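PDB 5GKV: esterase A, which is a penicillin-binding-protein homologue of the serine beta-lactamase family and probably hydrolyses ester bonds. Local coordinates for residues A46-G51 / A272-M277; L88-L93 / G97-D102; G134-T139 / A158-I163; A239-P244 / L310-E315; G307-L310 / E315-W318. All coordinates share one frame; numbering follows the deposited sequence.

Interaction 1: A46-G51 / A272-M277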
# COMPACT_ATOMS: atom_id res chain seq x y z
N ALA A 46 10.53 3.58 -10.60
CA ALA A 46 9.85 4.15 -11.75
C ALA A 46 9.28 5.50 -11.36
O ALA A 46 8.74 5.67 -10.26
CB ALA A 46 8.73 3.22 -12.25
N PHE A 47 9.37 6.46 -12.29
CA PHE A 47 8.89 7.81 -12.08
C PHE A 47 8.09 8.21 -13.31
O PHE A 47 8.50 7.94 -14.44
CB PHE A 47 10.06 8.78 -11.83
CG PHE A 47 9.64 10.15 -11.39
CD1 PHE A 47 9.22 10.37 -10.09
CD2 PHE A 47 9.71 11.22 -12.27
CE1 PHE A 47 8.85 11.64 -9.67
CE2 PHE A 47 9.34 12.50 -11.86
CZ PHE A 47 8.90 12.71 -10.57
N ALA A 48 6.93 8.83 -13.08
CA ALA A 48 5.98 9.10 -14.15
C ALA A 48 5.54 10.56 -14.12
O ALA A 48 5.40 11.16 -13.05
CB ALA A 48 4.74 8.19 -14.06
N ILE A 49 5.33 11.11 -15.31
CA ILE A 49 4.84 12.47 -15.48
C ILE A 49 3.55 12.37 -16.26
O ILE A 49 3.54 11.83 -17.37
CB ILE A 49 5.86 13.36 -16.22
CG1 ILE A 49 7.13 13.52 -15.39
CG2 ILE A 49 5.24 14.72 -16.53
CD1 ILE A 49 8.26 14.21 -16.14
N GLU A 50 2.47 12.87 -15.67
CA GLU A 50 1.13 12.79 -16.26
C GLU A 50 0.82 11.38 -16.73
O GLU A 50 0.35 11.15 -17.85
CB GLU A 50 0.99 13.81 -17.39
CG GLU A 50 1.29 15.22 -16.88
CD GLU A 50 1.22 16.28 -17.95
OE1 GLU A 50 1.34 15.94 -19.15
OE2 GLU A 50 1.04 17.46 -17.58
N GLY A 51 1.11 10.40 -15.87
CA GLY A 51 0.80 9.02 -16.13
C GLY A 51 1.76 8.28 -17.03
O GLY A 51 1.61 7.06 -17.20
N ALA A 272 4.19 -0.56 -12.88
CA ALA A 272 2.76 -0.78 -12.74
C ALA A 272 2.17 0.16 -11.69
O ALA A 272 1.14 0.81 -11.93
CB ALA A 272 2.47 -2.24 -12.39
N LEU A 273 2.85 0.29 -10.54
CA LEU A 273 2.36 1.19 -9.50
C LEU A 273 2.49 2.65 -9.91
O LEU A 273 1.60 3.47 -9.62
CB LEU A 273 3.10 0.94 -8.18
CG LEU A 273 2.80 -0.43 -7.55
CD1 LEU A 273 3.83 -0.73 -6.46
CD2 LEU A 273 1.38 -0.48 -6.99
N ALA A 274 3.59 3.00 -10.58
CA ALA A 274 3.77 4.39 -10.99
C ALA A 274 2.69 4.80 -11.98
O ALA A 274 2.21 5.94 -11.94
CB ALA A 274 5.18 4.59 -11.59
N ARG A 275 2.31 3.89 -12.88
CA ARG A 275 1.24 4.20 -13.83
C ARG A 275 -0.10 4.33 -13.13
O ARG A 275 -0.86 5.27 -13.41
CB ARG A 275 1.19 3.12 -14.92
CG ARG A 275 2.43 3.08 -15.80
CD ARG A 275 2.37 1.97 -16.85
NE ARG A 275 1.18 2.10 -17.67
CZ ARG A 275 0.54 1.08 -18.25
NH1 ARG A 275 1.00 -0.17 -18.10
NH2 ARG A 275 -0.55 1.30 -18.97
N LEU A 276 -0.41 3.42 -12.20
CA LEU A 276 -1.69 3.48 -11.50
C LEU A 276 -1.80 4.76 -10.67
O LEU A 276 -2.80 5.49 -10.77
CB LEU A 276 -1.88 2.23 -10.62
CG LEU A 276 -3.21 2.17 -9.86
CD1 LEU A 276 -4.38 2.11 -10.83
CD2 LEU A 276 -3.24 0.98 -8.93
N MET A 277 -0.78 5.05 -9.85
CA MET A 277 -0.79 6.30 -9.10
C MET A 277 -0.70 7.50 -10.04
O MET A 277 -1.22 8.57 -9.71
CB MET A 277 0.36 6.34 -8.09
CG MET A 277 0.32 5.25 -7.03
SD MET A 277 -1.22 5.16 -6.09
CE MET A 277 -0.95 6.54 -4.98
O HOH W 1 0.86 4.67 -18.73

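Interaction 2: L88-L93 / G97-D102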
# COMPACT_ATOMS: atom_id res chain seq x y z
N LEU A 88 -7.72 3.11 -3.45
CA LEU A 88 -8.22 3.51 -4.76
C LEU A 88 -9.50 2.75 -5.11
O LEU A 88 -10.45 3.35 -5.62
CB LEU A 88 -7.13 3.26 -5.82
CG LEU A 88 -7.35 3.72 -7.27
CD1 LEU A 88 -6.03 3.66 -7.99
CD2 LEU A 88 -8.29 2.84 -8.04
N LEU A 89 -9.54 1.44 -4.86
CA LEU A 89 -10.72 0.67 -5.22
C LEU A 89 -11.95 1.16 -4.47
O LEU A 89 -13.04 1.26 -5.05
CB LEU A 89 -10.48 -0.82 -4.97
CG LEU A 89 -9.41 -1.45 -5.86
CD1 LEU A 89 -9.10 -2.90 -5.44
CD2 LEU A 89 -9.84 -1.39 -7.32
N ILE A 90 -11.80 1.50 -3.18
CA ILE A 90 -12.92 2.07 -2.43
C ILE A 90 -13.28 3.44 -2.99
O ILE A 90 -14.46 3.75 -3.19
CB ILE A 90 -12.60 2.14 -0.92
CG1 ILE A 90 -12.54 0.74 -0.29
CG2 ILE A 90 -13.62 3.01 -0.21
CD1 ILE A 90 -13.87 0.00 -0.26
N ALA A 91 -12.26 4.29 -3.23
CA ALA A 91 -12.50 5.63 -3.75
C ALA A 91 -13.34 5.60 -5.03
O ALA A 91 -14.18 6.48 -5.26
CB ALA A 91 -11.18 6.34 -4.03
N ARG A 92 -13.10 4.59 -5.88
CA ARG A 92 -13.91 4.43 -7.09
C ARG A 92 -15.37 4.13 -6.77
O ARG A 92 -16.28 4.71 -7.39
CB ARG A 92 -13.30 3.33 -7.97
CG ARG A 92 -12.02 3.77 -8.70
CD ARG A 92 -11.46 2.65 -9.58
NE ARG A 92 -12.13 2.51 -10.88
CZ ARG A 92 -12.70 1.40 -11.33
NH1 ARG A 92 -12.70 0.30 -10.59
NH2 ARG A 92 -13.27 1.37 -12.53
N LEU A 93 -15.64 3.20 -5.84
CA LEU A 93 -17.03 2.93 -5.45
C LEU A 93 -17.73 4.18 -4.96
O LEU A 93 -18.91 4.40 -5.28
CB LEU A 93 -17.11 1.87 -4.36
CG LEU A 93 -16.74 0.44 -4.68
CD1 LEU A 93 -16.96 -0.42 -3.43
CD2 LEU A 93 -17.59 -0.05 -5.84
N GLY A 97 -20.92 6.65 -6.74
CA GLY A 97 -22.19 6.76 -6.03
C GLY A 97 -22.75 5.47 -5.50
O GLY A 97 -23.94 5.40 -5.20
N ARG A 98 -21.94 4.42 -5.35
CA ARG A 98 -22.40 3.16 -4.81
C ARG A 98 -22.15 3.04 -3.30
O ARG A 98 -22.58 2.07 -2.69
CB ARG A 98 -21.72 1.99 -5.53
CG ARG A 98 -21.96 1.97 -7.04
CD ARG A 98 -21.45 0.67 -7.65
NE ARG A 98 -22.36 -0.41 -7.28
CZ ARG A 98 -22.16 -1.70 -7.56
NH1 ARG A 98 -21.06 -2.09 -8.22
NH2 ARG A 98 -23.05 -2.60 -7.18
N LEU A 99 -21.49 4.03 -2.71
CA LEU A 99 -20.99 4.03 -1.34
C LEU A 99 -20.66 5.47 -1.03
O LEU A 99 -20.38 6.25 -1.95
CB LEU A 99 -19.75 3.14 -1.20
CG LEU A 99 -19.13 2.87 0.18
CD1 LEU A 99 -20.04 1.98 0.99
CD2 LEU A 99 -17.73 2.23 0.03
N ALA A 100 -20.73 5.84 0.24
CA ALA A 100 -20.38 7.19 0.67
C ALA A 100 -19.38 7.08 1.80
O ALA A 100 -19.46 6.16 2.61
CB ALA A 100 -21.61 7.99 1.11
N TYR A 101 -18.42 8.01 1.83
CA TYR A 101 -17.38 7.96 2.86
C TYR A 101 -17.96 8.14 4.25
O TYR A 101 -17.42 7.60 5.22
CB TYR A 101 -16.31 9.01 2.59
CG TYR A 101 -15.24 8.56 1.61
CD1 TYR A 101 -14.55 7.38 1.81
CD2 TYR A 101 -14.93 9.32 0.48
CE1 TYR A 101 -13.58 6.95 0.93
CE2 TYR A 101 -13.94 8.89 -0.43
CZ TYR A 101 -13.27 7.71 -0.18
OH TYR A 101 -12.31 7.25 -1.03
N ASP A 102 -19.06 8.88 4.39
CA ASP A 102 -19.64 9.08 5.72
C ASP A 102 -20.78 8.11 6.00
O ASP A 102 -21.51 8.29 6.98
CB ASP A 102 -20.09 10.54 5.88
CG ASP A 102 -21.20 10.93 4.91
OD1 ASP A 102 -21.56 10.12 4.02
OD2 ASP A 102 -21.72 12.06 5.05

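Interaction 3: G134-T139 / A158-I163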
# COMPACT_ATOMS: atom_id res chain seq x y z
N GLY A 134 -5.54 -4.75 15.73
CA GLY A 134 -5.24 -6.17 15.72
C GLY A 134 -6.17 -6.84 16.69
O GLY A 134 -6.95 -6.18 17.39
N PHE A 135 -6.12 -8.16 16.71
CA PHE A 135 -6.88 -8.93 17.69
C PHE A 135 -6.11 -8.98 19.01
O PHE A 135 -4.99 -9.51 19.04
CB PHE A 135 -7.15 -10.33 17.17
CG PHE A 135 -7.94 -10.38 15.86
CD1 PHE A 135 -9.21 -9.82 15.77
CD2 PHE A 135 -7.40 -11.00 14.74
CE1 PHE A 135 -9.93 -9.87 14.57
CE2 PHE A 135 -8.12 -11.06 13.54
CZ PHE A 135 -9.37 -10.49 13.45
N PRO A 136 -6.65 -8.45 20.12
CA PRO A 136 -5.92 -8.53 21.40
C PRO A 136 -5.99 -9.90 22.06
O PRO A 136 -5.12 -10.22 22.87
CB PRO A 136 -6.62 -7.47 22.26
CG PRO A 136 -8.04 -7.52 21.78
CD PRO A 136 -7.95 -7.76 20.26
N ASP A 137 -6.99 -10.71 21.72
CA ASP A 137 -7.28 -11.97 22.38
C ASP A 137 -6.72 -13.14 21.59
O ASP A 137 -6.52 -13.06 20.37
CB ASP A 137 -8.79 -12.13 22.54
CG ASP A 137 -9.51 -12.15 21.20
OD1 ASP A 137 -9.33 -11.19 20.40
OD2 ASP A 137 -10.23 -13.14 20.92
N GLU A 138 -6.51 -14.26 22.29
CA GLU A 138 -5.92 -15.45 21.70
C GLU A 138 -6.60 -15.82 20.39
O GLU A 138 -7.83 -15.88 20.31
CB GLU A 138 -6.01 -16.62 22.70
CG GLU A 138 -5.58 -17.96 22.13
CD GLU A 138 -4.08 -18.21 22.28
OE1 GLU A 138 -3.46 -17.55 23.13
OE2 GLU A 138 -3.55 -19.06 21.53
N THR A 139 -5.80 -16.03 19.34
CA THR A 139 -6.36 -16.23 18.02
C THR A 139 -5.49 -17.22 17.25
O THR A 139 -4.26 -17.17 17.34
CB THR A 139 -6.47 -14.90 17.25
OG1 THR A 139 -7.25 -13.96 18.01
CG2 THR A 139 -7.12 -15.10 15.87
N ALA A 158 -14.78 -5.46 19.93
CA ALA A 158 -14.91 -4.15 20.55
C ALA A 158 -13.67 -3.30 20.25
O ALA A 158 -12.55 -3.80 20.31
CB ALA A 158 -15.08 -4.29 22.06
N PRO A 159 -13.85 -2.01 19.92
CA PRO A 159 -12.71 -1.16 19.57
C PRO A 159 -11.74 -0.97 20.72
O PRO A 159 -12.14 -0.85 21.88
CB PRO A 159 -13.36 0.17 19.19
CG PRO A 159 -14.80 -0.15 18.91
CD PRO A 159 -15.15 -1.35 19.72
N LEU A 160 -10.47 -0.88 20.37
CA LEU A 160 -9.39 -0.70 21.35
C LEU A 160 -9.18 0.75 21.75
O LEU A 160 -8.38 1.00 22.66
CB LEU A 160 -8.08 -1.26 20.78
CG LEU A 160 -8.03 -2.78 20.56
CD1 LEU A 160 -6.96 -3.11 19.51
CD2 LEU A 160 -7.73 -3.48 21.87
N PHE A 161 -9.81 1.71 21.08
CA PHE A 161 -9.64 3.13 21.36
C PHE A 161 -10.77 3.90 20.67
O PHE A 161 -11.45 3.35 19.79
CB PHE A 161 -8.25 3.64 20.92
CG PHE A 161 -7.88 3.29 19.49
CD1 PHE A 161 -8.25 4.11 18.44
CD2 PHE A 161 -7.12 2.16 19.23
CE1 PHE A 161 -7.89 3.80 17.11
CE2 PHE A 161 -6.74 1.82 17.91
CZ PHE A 161 -7.12 2.65 16.85
N PRO A 162 -11.01 5.15 21.06
CA PRO A 162 -12.19 5.86 20.58
C PRO A 162 -12.00 6.41 19.17
O PRO A 162 -10.88 6.71 18.74
CB PRO A 162 -12.35 7.02 21.58
CG PRO A 162 -11.50 6.69 22.73
CD PRO A 162 -10.38 5.86 22.20
N ILE A 163 -13.12 6.51 18.46
CA ILE A 163 -13.16 7.25 17.21
C ILE A 163 -12.71 8.69 17.46
O ILE A 163 -13.07 9.30 18.48
CB ILE A 163 -14.57 7.23 16.60
CG1 ILE A 163 -15.01 5.82 16.20
CG2 ILE A 163 -14.63 8.19 15.42
CD1 ILE A 163 -14.38 5.33 14.88

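Interaction 4: A239-P244 / L310-E315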
# COMPACT_ATOMS: atom_id res chain seq x y z
N ALA A 239 -1.50 -5.58 19.92
CA ALA A 239 -2.35 -6.44 19.11
C ALA A 239 -1.93 -6.41 17.64
O ALA A 239 -1.98 -7.44 16.95
CB ALA A 239 -3.82 -6.03 19.26
N ALA A 240 -1.51 -5.23 17.15
CA ALA A 240 -1.22 -5.10 15.72
C ALA A 240 0.02 -5.89 15.32
O ALA A 240 0.05 -6.50 14.24
CB ALA A 240 -1.03 -3.63 15.33
N PHE A 241 1.05 -5.88 16.15
CA PHE A 241 2.36 -6.37 15.71
C PHE A 241 2.99 -7.43 16.59
O PHE A 241 3.85 -8.17 16.09
CB PHE A 241 3.35 -5.20 15.57
CG PHE A 241 3.20 -4.42 14.28
CD1 PHE A 241 3.58 -4.99 13.07
CD2 PHE A 241 2.68 -3.14 14.27
CE1 PHE A 241 3.44 -4.29 11.89
CE2 PHE A 241 2.54 -2.44 13.09
CZ PHE A 241 2.93 -3.02 11.90
N PHE A 242 2.60 -7.57 17.86
CA PHE A 242 3.43 -8.33 18.79
C PHE A 242 2.75 -9.59 19.32
O PHE A 242 3.23 -10.18 20.30
CB PHE A 242 3.88 -7.42 19.93
CG PHE A 242 4.81 -6.34 19.49
CD1 PHE A 242 6.14 -6.62 19.21
CD2 PHE A 242 4.36 -5.03 19.35
CE1 PHE A 242 7.00 -5.62 18.79
CE2 PHE A 242 5.22 -4.03 18.94
CZ PHE A 242 6.54 -4.33 18.66
N LYS A 243 1.68 -10.04 18.70
CA LYS A 243 1.06 -11.29 19.09
C LYS A 243 1.54 -12.41 18.18
O LYS A 243 1.99 -12.16 17.06
CB LYS A 243 -0.47 -11.19 19.02
CG LYS A 243 -1.06 -10.13 19.93
CD LYS A 243 -0.70 -10.43 21.39
CE LYS A 243 -1.44 -9.52 22.36
NZ LYS A 243 -1.08 -9.87 23.77
N PRO A 244 1.48 -13.66 18.65
CA PRO A 244 1.81 -14.79 17.75
C PRO A 244 0.93 -14.84 16.52
O PRO A 244 1.34 -15.41 15.50
CB PRO A 244 1.59 -16.02 18.65
CG PRO A 244 1.70 -15.51 20.04
CD PRO A 244 1.17 -14.10 20.02
N LEU A 310 -1.05 5.66 17.13
CA LEU A 310 -0.89 4.78 18.28
C LEU A 310 -0.02 3.57 17.97
O LEU A 310 0.50 2.94 18.90
CB LEU A 310 -2.26 4.32 18.79
CG LEU A 310 -3.22 5.42 19.24
CD1 LEU A 310 -4.63 4.87 19.46
CD2 LEU A 310 -2.65 6.06 20.52
N VAL A 311 0.15 3.23 16.70
CA VAL A 311 0.83 2.01 16.28
C VAL A 311 2.12 2.32 15.52
O VAL A 311 3.20 1.84 15.88
CB VAL A 311 -0.11 1.11 15.44
CG1 VAL A 311 0.63 -0.12 14.94
CG2 VAL A 311 -1.34 0.69 16.27
N LEU A 312 2.02 3.12 14.47
CA LEU A 312 3.23 3.54 13.77
C LEU A 312 3.86 4.71 14.51
O LEU A 312 3.16 5.65 14.89
CB LEU A 312 2.93 3.93 12.32
CG LEU A 312 2.37 2.78 11.46
CD1 LEU A 312 1.99 3.27 10.05
CD2 LEU A 312 3.35 1.63 11.36
N PRO A 313 5.15 4.67 14.78
CA PRO A 313 5.79 5.69 15.62
C PRO A 313 6.10 6.98 14.86
O PRO A 313 7.27 7.39 14.72
CB PRO A 313 7.06 4.97 16.11
CG PRO A 313 7.40 4.01 15.02
CD PRO A 313 6.06 3.55 14.46
N TYR A 314 5.05 7.64 14.38
CA TYR A 314 5.15 8.82 13.54
C TYR A 314 3.92 9.69 13.72
O TYR A 314 2.84 9.19 14.04
CB TYR A 314 5.26 8.48 12.04
CG TYR A 314 6.41 7.59 11.63
CD1 TYR A 314 7.59 8.13 11.12
CD2 TYR A 314 6.31 6.21 11.71
CE1 TYR A 314 8.64 7.30 10.73
CE2 TYR A 314 7.34 5.39 11.33
CZ TYR A 314 8.51 5.93 10.84
OH TYR A 314 9.53 5.09 10.46
N GLU A 315 4.09 10.98 13.46
CA GLU A 315 2.95 11.84 13.16
C GLU A 315 2.50 11.56 11.73
O GLU A 315 3.30 11.68 10.80
CB GLU A 315 3.32 13.32 13.33
CG GLU A 315 2.10 14.20 13.54
CD GLU A 315 2.30 15.67 13.16
OE1 GLU A 315 3.42 16.21 13.34
OE2 GLU A 315 1.32 16.28 12.68

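Interaction 5: G307-L310 / E315-W318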
# COMPACT_ATOMS: atom_id res chain seq x y z
N GLY A 307 -1.91 13.46 13.55
CA GLY A 307 -1.35 13.40 14.89
C GLY A 307 -0.54 12.13 15.05
O GLY A 307 -0.36 11.35 14.10
N ARG A 308 -0.03 11.95 16.27
CA ARG A 308 0.76 10.76 16.58
C ARG A 308 -0.09 9.51 16.44
O ARG A 308 -1.15 9.38 17.05
CB ARG A 308 1.30 10.83 18.01
CG ARG A 308 2.65 10.16 18.16
CD ARG A 308 3.72 11.12 17.64
NE ARG A 308 4.98 10.48 17.32
CZ ARG A 308 5.96 11.10 16.66
NH1 ARG A 308 5.79 12.36 16.27
NH2 ARG A 308 7.10 10.46 16.40
N ASP A 309 0.40 8.55 15.66
CA ASP A 309 -0.32 7.30 15.50
C ASP A 309 -0.03 6.39 16.68
O ASP A 309 1.09 6.36 17.19
CB ASP A 309 0.08 6.63 14.19
CG ASP A 309 -0.86 5.51 13.80
OD1 ASP A 309 -1.83 5.77 13.06
OD2 ASP A 309 -0.62 4.35 14.21
N LEU A 310 -1.05 5.66 17.13
CA LEU A 310 -0.89 4.78 18.28
C LEU A 310 -0.02 3.57 17.97
O LEU A 310 0.50 2.94 18.90
CB LEU A 310 -2.26 4.32 18.79
CG LEU A 310 -3.22 5.42 19.24
CD1 LEU A 310 -4.63 4.87 19.46
CD2 LEU A 310 -2.65 6.06 20.52
N GLU A 315 4.09 10.98 13.46
CA GLU A 315 2.95 11.84 13.16
C GLU A 315 2.50 11.56 11.73
O GLU A 315 3.30 11.68 10.80
CB GLU A 315 3.32 13.32 13.33
CG GLU A 315 2.10 14.20 13.54
CD GLU A 315 2.30 15.67 13.16
OE1 GLU A 315 3.42 16.21 13.34
OE2 GLU A 315 1.32 16.28 12.68
N ILE A 316 1.24 11.17 11.56
CA ILE A 316 0.69 10.81 10.26
C ILE A 316 -0.57 11.62 9.99
O ILE A 316 -1.40 11.82 10.89
CB ILE A 316 0.38 9.29 10.16
CG1 ILE A 316 1.66 8.48 10.39
CG2 ILE A 316 -0.28 8.93 8.81
CD1 ILE A 316 1.44 6.97 10.48
N SER A 317 -0.68 12.11 8.76
CA SER A 317 -1.91 12.69 8.23
C SER A 317 -2.54 11.63 7.34
O SER A 317 -1.96 11.24 6.32
CB SER A 317 -1.60 13.97 7.45
OG SER A 317 -2.74 14.48 6.76
N TRP A 318 -3.71 11.14 7.73
CA TRP A 318 -4.42 10.09 7.00
C TRP A 318 -5.53 10.67 6.14
O TRP A 318 -6.35 11.45 6.65
CB TRP A 318 -5.03 9.06 7.96
CG TRP A 318 -4.07 8.12 8.61
CD1 TRP A 318 -3.74 8.07 9.94
CD2 TRP A 318 -3.34 7.06 7.97
NE1 TRP A 318 -2.84 7.05 10.16
CE2 TRP A 318 -2.59 6.42 8.97
CE3 TRP A 318 -3.27 6.60 6.64
CZ2 TRP A 318 -1.75 5.34 8.68
CZ3 TRP A 318 -2.43 5.53 6.36
CH2 TRP A 318 -1.68 4.90 7.38

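Interaction 1: A46-G51 / A272-M277
Ala46 and Ala48, on one face of strand 42-49, pack against Ala274 of helix 270-281 in a buried helix-on-sheet contact. Small residues let the two backbones come close, with the CA atoms of Ala48 and Ala274 6.1 Å apart. The methyl CB of Ala274 lies 3.9 Å from CB of Ala46 and 4.4 Å from CB of Ala48, two residues further along the same face of the strand. Ala48 CB is also 4.0 Å from Ala274 O, a carbonyl that accepts a hydrogen bond from Ser357 OG on the adjacent strand 356-362. This is the antiparallel central sheet of the serine beta-lactamase and penicillin-binding-protein fold, here covered on one face by helix 270-281. Where the strand ends the contact turns polar and is bridged by solvent. One water donates to Gly51 O at 2.9 Å and accepts from Arg275 NE at 2.8 Å. The CB of Arg275 points away from the strand, and a bend in its chain (chi3 56°) sets NE towards this water. Beyond it the guanidinium is anchored by Asp287 through a salt bridge and by the carbonyls of Leu202 and Gly203.

Interaction 2: L88-L93 / G97-D102
Leu93 and Arg98 meet where helix 82-95 is closed by a Schellman motif, and the chain then folds back along the flank of the helix it has just left. Gly97 makes the reversal with a positive phi of 76°. Arg98 N donates to Leu93 O at 3.0 Å, with the carbonyl aimed almost straight at the nitrogen (163° at the oxygen). The side chains below this cap interlock. The CG2 branch of Ile90 is one bump, reaching both Leu99 CD2 at 4.2 Å and Tyr101 CE1 at 4.1 Å. Leu99 can offer that methyl because its CG stands opposite the backbone N (chi1 -174°), which sends the branched end back towards the helix. Higher up, Leu93 fills the hollow under the turn, its CB 4.3 Å from Leu99 CB and its CD2 beside the aliphatic CD of Arg98, whose charged end leads off from the helix. Phe182 and Val185 of helix 173-186 also touch Leu93. Tyr101 brings its hydroxyl end against the helix. Its ring, also in a cation-pi contact with Arg304, passes obliquely below Ile90 and lands on the smallest residue of the helix face, with OH 3.2 Å from Ala91 CA and 3.3 Å from Ala91 CB.

Interaction 3: G134-T139 / A158-I163
Two irregular loops approach each other at Pro136 and Leu160, whose CA atoms remain 8.6 Å apart, so the gap between the backbones is bridged by side chains. Leu160 does the bridging. Its CG lies across from its own carbonyl carbon (chi1 -65°), and the two methyls at the end of the chain divide the work between them. CD2 meets the ring of Pro136, 4.1 Å from CG and 4.2 Å from CB, where leucine and pyrrolidine ring pass each other at a slant. CD1 lies 3.7 Å from the carbonyl oxygen of Gly134, an apolar group set beside a peptide oxygen. The contact is small and partly buried, apolar at Pro136 and against a peptide oxygen at Gly134. The loop at 134-139 carries its own internal brace, since Thr139 OG1 donates to Asp137 O in a short bond of 2.6 Å, approaching from 32° outside the carbonyl plane. Asp137 in turn reaches Lys153 of helix 147-156 through a salt bridge. Phe135 points away from Leu160 and meets the ring of Trp144, and its carbonyl receives the indole N-H of Trp245. Leu160 is tied to Gly131 by a backbone hydrogen bond, while the next residue, Phe161, packs on Ser133 and Leu310. This is plain packing between connecting loops in the mainly helical part of the fold. The loop at 134-139 precedes helix 147-156 and the loop at 158-163 follows it towards helix 173-186, so the contact draws together the two connections that flank helix 147-156.

Interaction 4: A239-P244 / L310-E315
A valine methyl set against the rim of a phenylalanine ring, in the plane of the ring and not over a face, marks the meeting of Val311 with Phe241. Val311 CG1 is 3.5 Å from Phe241 CE2 and 3.7 Å from CD2 of the same ring, a close approach along one C-C edge. The methyl is put there by a first torsion of 177°, which holds CG1 opposite the backbone N of Val311. The same methyl also rests on the helix, 3.9 Å from Ala240 CB, and so sits in a notch formed by two consecutive residues at the end of helix 235-241. Leu312 adds a looser contact, its CD2 4.5 Å from Phe241 CE2 and oblique to the ring. The aromatic group has further neighbours: its own CB lies over one face of the Phe242 ring, 3.9 Å above the plane, and both rings meet Phe230. On the other side of the contact, the loop leading into strand 315-318 bends tightly. Pro313 is the centre of an inverse gamma turn closed by Tyr314 N donating to Leu312 O at 2.8 Å. The contact thus joins the C-terminal end of helix 235-241 to the loop between strands 305-306 and 315-318 of this beta-lactamase-type fold, with Pro171 lying against both Ala240 and Phe241. Across the interface only carbon meets carbon, so cohesion there comes from dispersion and the exclusion of water, whereas the loop itself is also tied by polar bonds, such as that from Leu310 O to Asn234 ND2.

Interaction 5: G307-L310 / E315-W318
Asp309 OD1 lies at the edge of the Trp318 indole, in the ring plane and 3.3 Å from NE1, in a nearly straight (166°) but weak hydrogen bond, with carboxylate and indole planes 63° apart. One face of the same indole carries CG2 of Ile316, from its own strand, 3.4 Å above the ring plane and towards its rim. A second flat group, the guanidinium of Arg308, has the backbone N of Glu315 over one face, 3.5 Å from the plane and off centre. A bend at chi2 (80°) folds the arginine back over the neighbouring strand, yet its charge does not join that of Glu315: NH1 and OE1 stay 5.4 Å apart, and Glu315 OE2 pairs instead with Arg306. Asp309 is more firmly held than its indole bond suggests. Ser167 OG also binds OD1, while OD2 receives the backbone N-H groups of Tyr169, Val311 and Leu312, an array that would probably favour the ionised carboxylate. Asp309 CB rests 4.0 Å from Ile316 CD1. Beneath these side chains, Gly307 and Ile316 form an antiparallel hydrogen-bonded pair, with Gly307 N to Ile316 O at 3.2 Å and Ile316 N to Gly307 O at 3.0 Å. The backbone angles of Gly307 are ones that favour glycine, and the chain turns a corner there. Such pairing is that of a two-stranded antiparallel hairpin, in which strands 305-306 and 315-318 are joined by a loop that Asp309 ties down just after the paired residues.

From the N terminus, strand 42-49 opens the widest loop, closed when helix 270-281 reaches it in interaction 1. Inside that span, interaction 2 seals the end of helix 82-95 and interaction 3 closes the excursion round helix 147-156, one after the other. Interaction 4 begins within the span at 239-244 but closes beyond it at 310-315, so it crosses interaction 1. Interaction 5 follows as a local hairpin and shares Leu310 and Glu315 with interaction 4. Leu276 touching Leu88 joins the sheet-covering helix to interaction 2, while Phe161 on Leu310 and Gly134 on Ala239 bring interactions 3, 4 and 5 together, on the far side of the chain's centre from interaction 1 for 3 and 4.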